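Local atomic coordinates of beta 1-3 glucanase (Clostridium beijerinckii NCIMB 8052, PDB entry 5H4E), a protein that probably hydrolyses beta-1,3-glucans as a member of glycoside hydrolase family 64. Residues 248-254 against 263-269; 304-309 against 349-354; 343-347 against 357-361. All blocks are in the same frame, centred on the assembly; numbering follows the deposited sequence.

How the contacts relate
The three contacts lie within one 375-residue chain. Contact 1 comes first along the sequence, in the hairpin of strands 249-256 and 259-264, the central pair of a four-stranded antiparallel sheet; the centre of contact 1 lies about 29 Å from the centre of the chain. Contact 2 joins helix 294-309 to the loop after helix 332-339, and contact 3 folds that same loop across itself. The segments of contacts 2 and 3 alternate along the chain, with centres about 12 Å apart, and Asp352 and Asp353 touch residues of contact 3. Contact 1 lies about 20 Å from contact 2, centre to centre, yet helix 294-309 packs on Arg248 and Tyr251 of contact 1 and carries residues of contact 2, so it links the outlying hairpin to the loop.

Contact 1: 248-254 against 263-269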
# COMPACT_ATOMS: atom_id res chain seq x y z
N ARG A 248 -22.81 -1.60 -1.74
CA ARG A 248 -23.28 -1.18 -3.06
C ARG A 248 -24.51 -1.95 -3.55
O ARG A 248 -25.24 -1.48 -4.43
CB ARG A 248 -22.17 -1.32 -4.10
CG ARG A 248 -20.93 -0.54 -3.79
CD ARG A 248 -19.97 -0.60 -4.95
NE ARG A 248 -20.59 -0.25 -6.22
CZ ARG A 248 -20.64 0.99 -6.72
NH1 ARG A 248 -20.09 1.99 -6.04
NH2 ARG A 248 -21.22 1.21 -7.88
N GLY A 249 -24.71 -3.14 -2.99
CA GLY A 249 -25.86 -3.96 -3.35
C GLY A 249 -25.49 -5.43 -3.40
O GLY A 249 -24.42 -5.82 -2.93
N THR A 250 -26.38 -6.24 -3.97
CA THR A 250 -26.11 -7.66 -4.11
C THR A 250 -25.76 -8.02 -5.55
O THR A 250 -26.53 -7.74 -6.49
CB THR A 250 -27.30 -8.52 -3.64
OG1 THR A 250 -27.62 -8.19 -2.29
CG2 THR A 250 -26.96 -10.01 -3.73
N TYR A 251 -24.60 -8.65 -5.71
CA TYR A 251 -24.11 -9.06 -7.02
C TYR A 251 -24.14 -10.58 -7.14
O TYR A 251 -23.86 -11.28 -6.18
CB TYR A 251 -22.69 -8.55 -7.24
CG TYR A 251 -22.55 -7.05 -7.19
CD1 TYR A 251 -22.66 -6.29 -8.35
CD2 TYR A 251 -22.28 -6.39 -5.99
CE1 TYR A 251 -22.51 -4.91 -8.32
CE2 TYR A 251 -22.14 -5.01 -5.94
CZ TYR A 251 -22.26 -4.27 -7.11
OH TYR A 251 -22.11 -2.90 -7.07
N SER A 252 -24.46 -11.08 -8.33
CA SER A 252 -24.43 -12.52 -8.55
C SER A 252 -23.70 -12.82 -9.85
O SER A 252 -23.97 -12.21 -10.87
CB SER A 252 -25.85 -13.09 -8.57
OG SER A 252 -25.83 -14.50 -8.49
N GLY A 253 -22.78 -13.77 -9.82
CA GLY A 253 -21.95 -14.01 -10.98
C GLY A 253 -21.80 -15.47 -11.35
O GLY A 253 -22.06 -16.36 -10.54
N HIS A 254 -21.38 -15.70 -12.59
CA HIS A 254 -21.08 -17.04 -13.08
C HIS A 254 -20.06 -16.93 -14.21
O HIS A 254 -19.95 -15.90 -14.86
CB HIS A 254 -22.35 -17.77 -13.55
CG HIS A 254 -23.09 -17.08 -14.66
ND1 HIS A 254 -23.06 -15.71 -14.84
CD2 HIS A 254 -23.91 -17.56 -15.62
CE1 HIS A 254 -23.82 -15.39 -15.87
NE2 HIS A 254 -24.35 -16.49 -16.36
N ASN A 263 -24.57 -9.77 -12.35
CA ASN A 263 -25.68 -8.84 -12.38
C ASN A 263 -25.70 -8.06 -11.07
O ASN A 263 -24.90 -8.35 -10.17
CB ASN A 263 -27.00 -9.57 -12.60
CG ASN A 263 -27.43 -10.41 -11.41
OD1 ASN A 263 -26.65 -10.68 -10.49
ND2 ASN A 263 -28.68 -10.87 -11.43
N LYS A 264 -26.59 -7.09 -10.98
CA LYS A 264 -26.71 -6.26 -9.79
C LYS A 264 -28.17 -6.18 -9.36
O LYS A 264 -29.03 -5.81 -10.15
CB LYS A 264 -26.14 -4.86 -10.06
CG LYS A 264 -26.23 -3.90 -8.90
CD LYS A 264 -25.68 -2.54 -9.33
CE LYS A 264 -25.73 -1.51 -8.23
NZ LYS A 264 -25.07 -0.25 -8.69
N ASN A 265 -28.42 -6.53 -8.10
CA ASN A 265 -29.78 -6.56 -7.55
C ASN A 265 -30.78 -7.30 -8.43
O ASN A 265 -31.91 -6.86 -8.62
CB ASN A 265 -30.26 -5.13 -7.29
CG ASN A 265 -29.39 -4.41 -6.27
OD1 ASN A 265 -28.94 -5.00 -5.28
ND2 ASN A 265 -29.15 -3.13 -6.50
N GLY A 266 -30.34 -8.44 -8.97
CA GLY A 266 -31.20 -9.32 -9.73
C GLY A 266 -31.45 -8.90 -11.17
O GLY A 266 -32.39 -9.38 -11.79
N GLY A 267 -30.62 -8.00 -11.70
CA GLY A 267 -30.78 -7.53 -13.07
C GLY A 267 -30.13 -8.43 -14.11
O GLY A 267 -29.82 -9.59 -13.84
N ALA A 268 -29.94 -7.90 -15.32
CA ALA A 268 -29.28 -8.66 -16.38
C ALA A 268 -27.81 -8.85 -16.06
O ALA A 268 -27.20 -8.01 -15.39
CB ALA A 268 -29.43 -7.96 -17.71
N TYR A 269 -27.23 -9.94 -16.54
CA TYR A 269 -25.81 -10.18 -16.33
C TYR A 269 -24.98 -9.44 -17.37
O TYR A 269 -24.88 -9.88 -18.52
CB TYR A 269 -25.49 -11.67 -16.36
CG TYR A 269 -26.04 -12.44 -15.17
CD1 TYR A 269 -25.18 -12.98 -14.21
CD2 TYR A 269 -27.40 -12.62 -15.01
CE1 TYR A 269 -25.68 -13.68 -13.13
CE2 TYR A 269 -27.91 -13.34 -13.92
CZ TYR A 269 -27.04 -13.86 -12.99
OH TYR A 269 -27.52 -14.56 -11.92
O HOH W 1 -27.59 -1.13 -4.92
O HOH W 2 -27.89 -9.80 -7.98
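The beta hairpin of strands 249-256 and 259-264 pairs Tyr251 with Lys264 at an antiparallel non-hydrogen-bonded position and Ser252 with Asn263 at a hydrogen-bonded one. Asn263 N donates to Ser252 O (2.9 Å), while the return bond from Ser252 N, shared between Asn263 O and OD1, is weak. Beyond Lys264 the chain leaves the strand in a type I' turn from Lys264 to Gly267, but Asn265 prolongs the pairing: its N binds Thr250 O (2.8 Å), and its OD1 takes the N-H of Thr250 at 3.1 Å along an almost straight path (172°). Asn263 has CG wedged between its own backbone N and carbonyl carbon (chi1 70°), which carries ND2 to Gly267 O, 3.0 Å away, with that oxygen in the amide plane. Water 2 joins Thr250 O, Asn263 OD1 and Gly266 N. On the other face of the sheet the fully extended Lys264 runs beside Tyr251 and points the same way, CG lying 3.9 Å from CE1 of the tyrosine. At the far end, CE1 of His254 meets CD1 of Tyr269 at 3.2 Å, the two rings inclined by 63°, and Asn263 CB sits over the centre of one face of the Tyr269 ring. The phenol OH of Tyr251 accepts from Arg248 NE (3.2 Å) in the guanidinium plane. Arg248 NH2, Lys264 NZ and Tyr251 OH all reach Asp295 OD1, so one carboxylate gathers two cations and a hydroxyl. Such company would probably favour the ionised acid, and it ties the hairpin to helix 294-309.

Contact 2: 304-309 against 349-354; sequences CAAFNR and FCYDDV
Two torsion choices bring Arg309 and Phe349 into place: the arginine chain runs extended from CG to NE, carrying its guanidinium over to the loop, while Phe349 holds CG between its backbone N and carbonyl carbon (chi1 63°), which turns the ring toward the helix. Asn308 CB lies over the centre of one face of that ring, 3.7 Å from its centroid, and the Asn308 amide stacks on it with planes 18° apart. Asp352 N sits above the opposite face, nearer the rim, while Ala305 CB and Arg309 NE meet the ring at its edge. NH1 and NH2 of Arg309 both grip Val354 O end-on, each at 3.1 Å; NH2 arrives in the carbonyl plane, on a lone pair, whereas NH1 stands above it. NH2 also forms a salt bridge with Asp352 OD1 (2.9 Å), using the anti lone pair, and water 3 spans NE and that same oxygen. Asp352 OD2 turns to His338 NE2 and Gly348 N, so the carboxylate is held at both ends. Ala305 CB lies above one face of the guanidinium, toward its rim, and packs on Val354 CB (3.8 Å). Cys304 SG approaches the edge of the Tyr351 ring, 3.5 Å from CD2, a sulfur-aromatic contact. Together these contacts form buried helix-to-loop packing, in which Ala305 and Asn308 present the helix and Arg309 clasps two overlapping type I turns, Phe349 to Asp352 and Tyr351 to Val354.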
# COMPACT_ATOMS: atom_id res chain seq x y z
N CYS A 304 -10.78 -10.24 -6.13
CA CYS A 304 -9.35 -10.28 -5.86
C CYS A 304 -9.06 -10.57 -4.38
O CYS A 304 -8.25 -11.45 -4.05
CB CYS A 304 -8.69 -8.97 -6.28
SG CYS A 304 -6.90 -8.95 -6.05
N ALA A 305 -9.72 -9.84 -3.50
CA ALA A 305 -9.54 -10.02 -2.06
C ALA A 305 -9.92 -11.44 -1.66
O ALA A 305 -9.26 -12.05 -0.83
CB ALA A 305 -10.35 -9.00 -1.27
N ALA A 306 -10.98 -11.98 -2.27
CA ALA A 306 -11.44 -13.32 -1.88
C ALA A 306 -10.44 -14.40 -2.33
O ALA A 306 -10.24 -15.42 -1.65
CB ALA A 306 -12.83 -13.60 -2.45
N PHE A 307 -9.80 -14.18 -3.48
CA PHE A 307 -8.73 -15.07 -3.89
C PHE A 307 -7.58 -15.02 -2.90
O PHE A 307 -7.15 -16.07 -2.42
CB PHE A 307 -8.24 -14.73 -5.30
CG PHE A 307 -8.99 -15.45 -6.38
CD1 PHE A 307 -8.91 -16.83 -6.48
CD2 PHE A 307 -9.78 -14.76 -7.28
CE1 PHE A 307 -9.61 -17.51 -7.49
CE2 PHE A 307 -10.49 -15.44 -8.28
CZ PHE A 307 -10.38 -16.81 -8.38
N ASN A 308 -7.09 -13.83 -2.57
CA ASN A 308 -6.01 -13.72 -1.60
C ASN A 308 -6.33 -14.36 -0.24
O ASN A 308 -5.45 -14.93 0.41
CB ASN A 308 -5.62 -12.26 -1.37
CG ASN A 308 -4.77 -11.72 -2.49
OD1 ASN A 308 -3.57 -11.94 -2.52
ND2 ASN A 308 -5.40 -11.04 -3.44
N ARG A 309 -7.59 -14.25 0.16
CA ARG A 309 -8.04 -14.74 1.46
C ARG A 309 -8.51 -16.20 1.41
O ARG A 309 -8.86 -16.78 2.45
CB ARG A 309 -9.17 -13.85 1.99
CG ARG A 309 -8.72 -12.43 2.36
CD ARG A 309 -9.90 -11.46 2.50
NE ARG A 309 -9.45 -10.13 2.91
CZ ARG A 309 -10.22 -9.03 2.87
NH1 ARG A 309 -11.47 -9.10 2.42
NH2 ARG A 309 -9.72 -7.86 3.26
N PHE A 349 -2.27 -6.59 1.17
CA PHE A 349 -2.30 -6.66 -0.29
C PHE A 349 -3.25 -5.56 -0.76
O PHE A 349 -3.99 -5.00 0.05
CB PHE A 349 -2.73 -8.04 -0.81
CG PHE A 349 -4.13 -8.43 -0.42
CD1 PHE A 349 -4.39 -9.01 0.82
CD2 PHE A 349 -5.20 -8.20 -1.28
CE1 PHE A 349 -5.68 -9.36 1.19
CE2 PHE A 349 -6.49 -8.54 -0.91
CZ PHE A 349 -6.73 -9.12 0.34
N CYS A 350 -3.20 -5.28 -2.07
CA CYS A 350 -3.88 -4.13 -2.68
C CYS A 350 -5.31 -3.90 -2.20
O CYS A 350 -5.66 -2.80 -1.79
CB CYS A 350 -3.89 -4.29 -4.21
SG CYS A 350 -4.64 -2.91 -5.14
N TYR A 351 -6.13 -4.95 -2.23
CA TYR A 351 -7.55 -4.82 -1.93
C TYR A 351 -7.95 -5.22 -0.51
O TYR A 351 -9.10 -5.64 -0.28
CB TYR A 351 -8.36 -5.64 -2.93
CG TYR A 351 -8.44 -5.01 -4.30
CD1 TYR A 351 -9.07 -3.78 -4.47
CD2 TYR A 351 -7.92 -5.64 -5.41
CE1 TYR A 351 -9.17 -3.20 -5.73
CE2 TYR A 351 -8.01 -5.07 -6.67
CZ TYR A 351 -8.64 -3.85 -6.82
OH TYR A 351 -8.75 -3.27 -8.07
N ASP A 352 -7.03 -5.08 0.43
CA ASP A 352 -7.28 -5.52 1.79
C ASP A 352 -8.34 -4.66 2.49
O ASP A 352 -8.83 -5.03 3.56
CB ASP A 352 -5.98 -5.52 2.61
CG ASP A 352 -5.82 -6.80 3.44
OD1 ASP A 352 -6.84 -7.46 3.75
OD2 ASP A 352 -4.67 -7.16 3.77
N ASP A 353 -8.70 -3.53 1.88
CA ASP A 353 -9.73 -2.67 2.47
C ASP A 353 -11.14 -3.21 2.15
O ASP A 353 -12.14 -2.68 2.65
CB ASP A 353 -9.57 -1.21 2.00
CG ASP A 353 -9.62 -1.05 0.49
OD1 ASP A 353 -9.13 -1.94 -0.24
OD2 ASP A 353 -10.16 -0.02 0.04
N VAL A 354 -11.21 -4.28 1.36
CA VAL A 354 -12.49 -4.96 1.16
C VAL A 354 -13.00 -5.44 2.51
O VAL A 354 -12.30 -6.18 3.22
CB VAL A 354 -12.38 -6.14 0.18
CG1 VAL A 354 -13.65 -6.96 0.21
CG2 VAL A 354 -12.12 -5.61 -1.22
O HOH W 3 -7.21 -9.92 4.86

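Contact 3: 343-347 against 357-361; sequences ENKSY and FSSTL
One face of the Tyr347 ring is covered by Ser358, whose CB stands almost exactly on the ring normal, 3.6 Å from the centroid, in a CH-pi contact. Ser358 OG lies over the same ring toward CE2, and Thr360 OG1 comes obliquely to that carbon at 3.1 Å. These two hydroxyls are hydrogen-bonded to each other (3.0 Å), so they meet the aromatic ring as a linked pair. Ser359 OG also approaches obliquely, 3.6 Å from Tyr347 CD2, and is hydrogen-bonded to Thr152 O. The CB of Phe357 points away from segment 343-347, and its ring meets Phe324 edge-to-face. Between the backbones, Ser346 N donates to Phe357 O (2.9 Å, 162°), in the carbonyl plane and on a lone pair. CA-H...O contacts flank this bond: Lys345 CA to Phe357 O, and Ser358 CA to Ser346 O at 3.3 Å and nearly straight. Lys345 CB rests against Ser358 O (3.3 Å), and the bend at chi2 (-83°) brings CD back to the same oxygen, while NZ binds Asp356 O. What results is an irregular crossing of two loop segments, the end-to-end directions of 344-347 and 357-360 differing by 60°, joined by a single backbone hydrogen bond where the chain runs into strand 361-363, which pairs with strand 147-151.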
# COMPACT_ATOMS: atom_id res chain seq x y z
N GLU A 343 -5.84 -4.45 16.16
CA GLU A 343 -7.16 -4.89 15.72
C GLU A 343 -7.12 -5.68 14.42
O GLU A 343 -8.11 -5.71 13.67
CB GLU A 343 -8.10 -3.70 15.56
CG GLU A 343 -8.28 -2.90 16.82
CD GLU A 343 -9.25 -1.75 16.64
OE1 GLU A 343 -10.29 -1.94 15.99
OE2 GLU A 343 -8.97 -0.65 17.16
N ASN A 344 -5.98 -6.31 14.16
CA ASN A 344 -5.76 -7.06 12.93
C ASN A 344 -6.02 -6.28 11.64
O ASN A 344 -6.36 -6.88 10.61
CB ASN A 344 -6.60 -8.34 12.94
CG ASN A 344 -5.96 -9.44 13.76
OD1 ASN A 344 -5.36 -9.19 14.81
ND2 ASN A 344 -6.07 -10.67 13.27
N LYS A 345 -5.83 -4.96 11.70
CA LYS A 345 -6.02 -4.08 10.55
C LYS A 345 -4.70 -3.88 9.81
O LYS A 345 -3.74 -3.37 10.38
CB LYS A 345 -6.57 -2.72 10.97
CG LYS A 345 -7.85 -2.76 11.76
CD LYS A 345 -9.05 -2.87 10.87
CE LYS A 345 -10.31 -2.57 11.67
NZ LYS A 345 -11.53 -2.93 10.91
N SER A 346 -4.66 -4.24 8.54
CA SER A 346 -3.40 -4.13 7.80
C SER A 346 -3.65 -4.07 6.30
O SER A 346 -4.56 -4.75 5.78
CB SER A 346 -2.48 -5.32 8.14
OG SER A 346 -1.25 -5.25 7.43
N TYR A 347 -2.87 -3.25 5.60
CA TYR A 347 -2.83 -3.36 4.15
C TYR A 347 -1.82 -4.43 3.74
O TYR A 347 -0.66 -4.11 3.45
CB TYR A 347 -2.48 -2.03 3.49
CG TYR A 347 -3.66 -1.33 2.86
CD1 TYR A 347 -4.33 -1.90 1.78
CD2 TYR A 347 -4.06 -0.06 3.29
CE1 TYR A 347 -5.41 -1.26 1.18
CE2 TYR A 347 -5.13 0.60 2.69
CZ TYR A 347 -5.80 -0.01 1.63
OH TYR A 347 -6.87 0.63 1.02
N PHE A 357 -10.70 -4.37 6.35
CA PHE A 357 -9.67 -5.05 7.13
C PHE A 357 -8.30 -4.38 7.00
O PHE A 357 -7.30 -4.85 7.56
CB PHE A 357 -9.59 -6.53 6.70
CG PHE A 357 -10.78 -7.34 7.14
CD1 PHE A 357 -10.91 -7.72 8.47
CD2 PHE A 357 -11.75 -7.73 6.23
CE1 PHE A 357 -12.01 -8.46 8.89
CE2 PHE A 357 -12.86 -8.47 6.64
CZ PHE A 357 -12.99 -8.83 7.97
N SER A 358 -8.26 -3.27 6.26
CA SER A 358 -6.99 -2.60 6.01
C SER A 358 -6.65 -1.66 7.16
O SER A 358 -7.44 -1.45 8.09
CB SER A 358 -7.03 -1.81 4.70
OG SER A 358 -7.66 -0.54 4.87
N SER A 359 -5.46 -1.06 7.08
CA SER A 359 -4.99 -0.12 8.08
C SER A 359 -5.51 1.30 7.81
O SER A 359 -5.00 2.27 8.38
CB SER A 359 -3.46 -0.12 8.09
OG SER A 359 -3.00 0.13 6.77
N THR A 360 -6.50 1.43 6.94
CA THR A 360 -6.98 2.76 6.57
C THR A 360 -7.66 3.45 7.74
O THR A 360 -8.60 2.91 8.32
CB THR A 360 -7.96 2.74 5.39
OG1 THR A 360 -7.27 2.34 4.19
CG2 THR A 360 -8.55 4.15 5.16
N LEU A 361 -7.16 4.63 8.08
CA LEU A 361 -7.81 5.55 9.01
C LEU A 361 -8.53 6.61 8.20
O LEU A 361 -8.02 7.08 7.18
CB LEU A 361 -6.79 6.20 9.95
CG LEU A 361 -5.97 5.25 10.84
CD1 LEU A 361 -4.57 5.80 11.06
CD2 LEU A 361 -6.66 5.07 12.17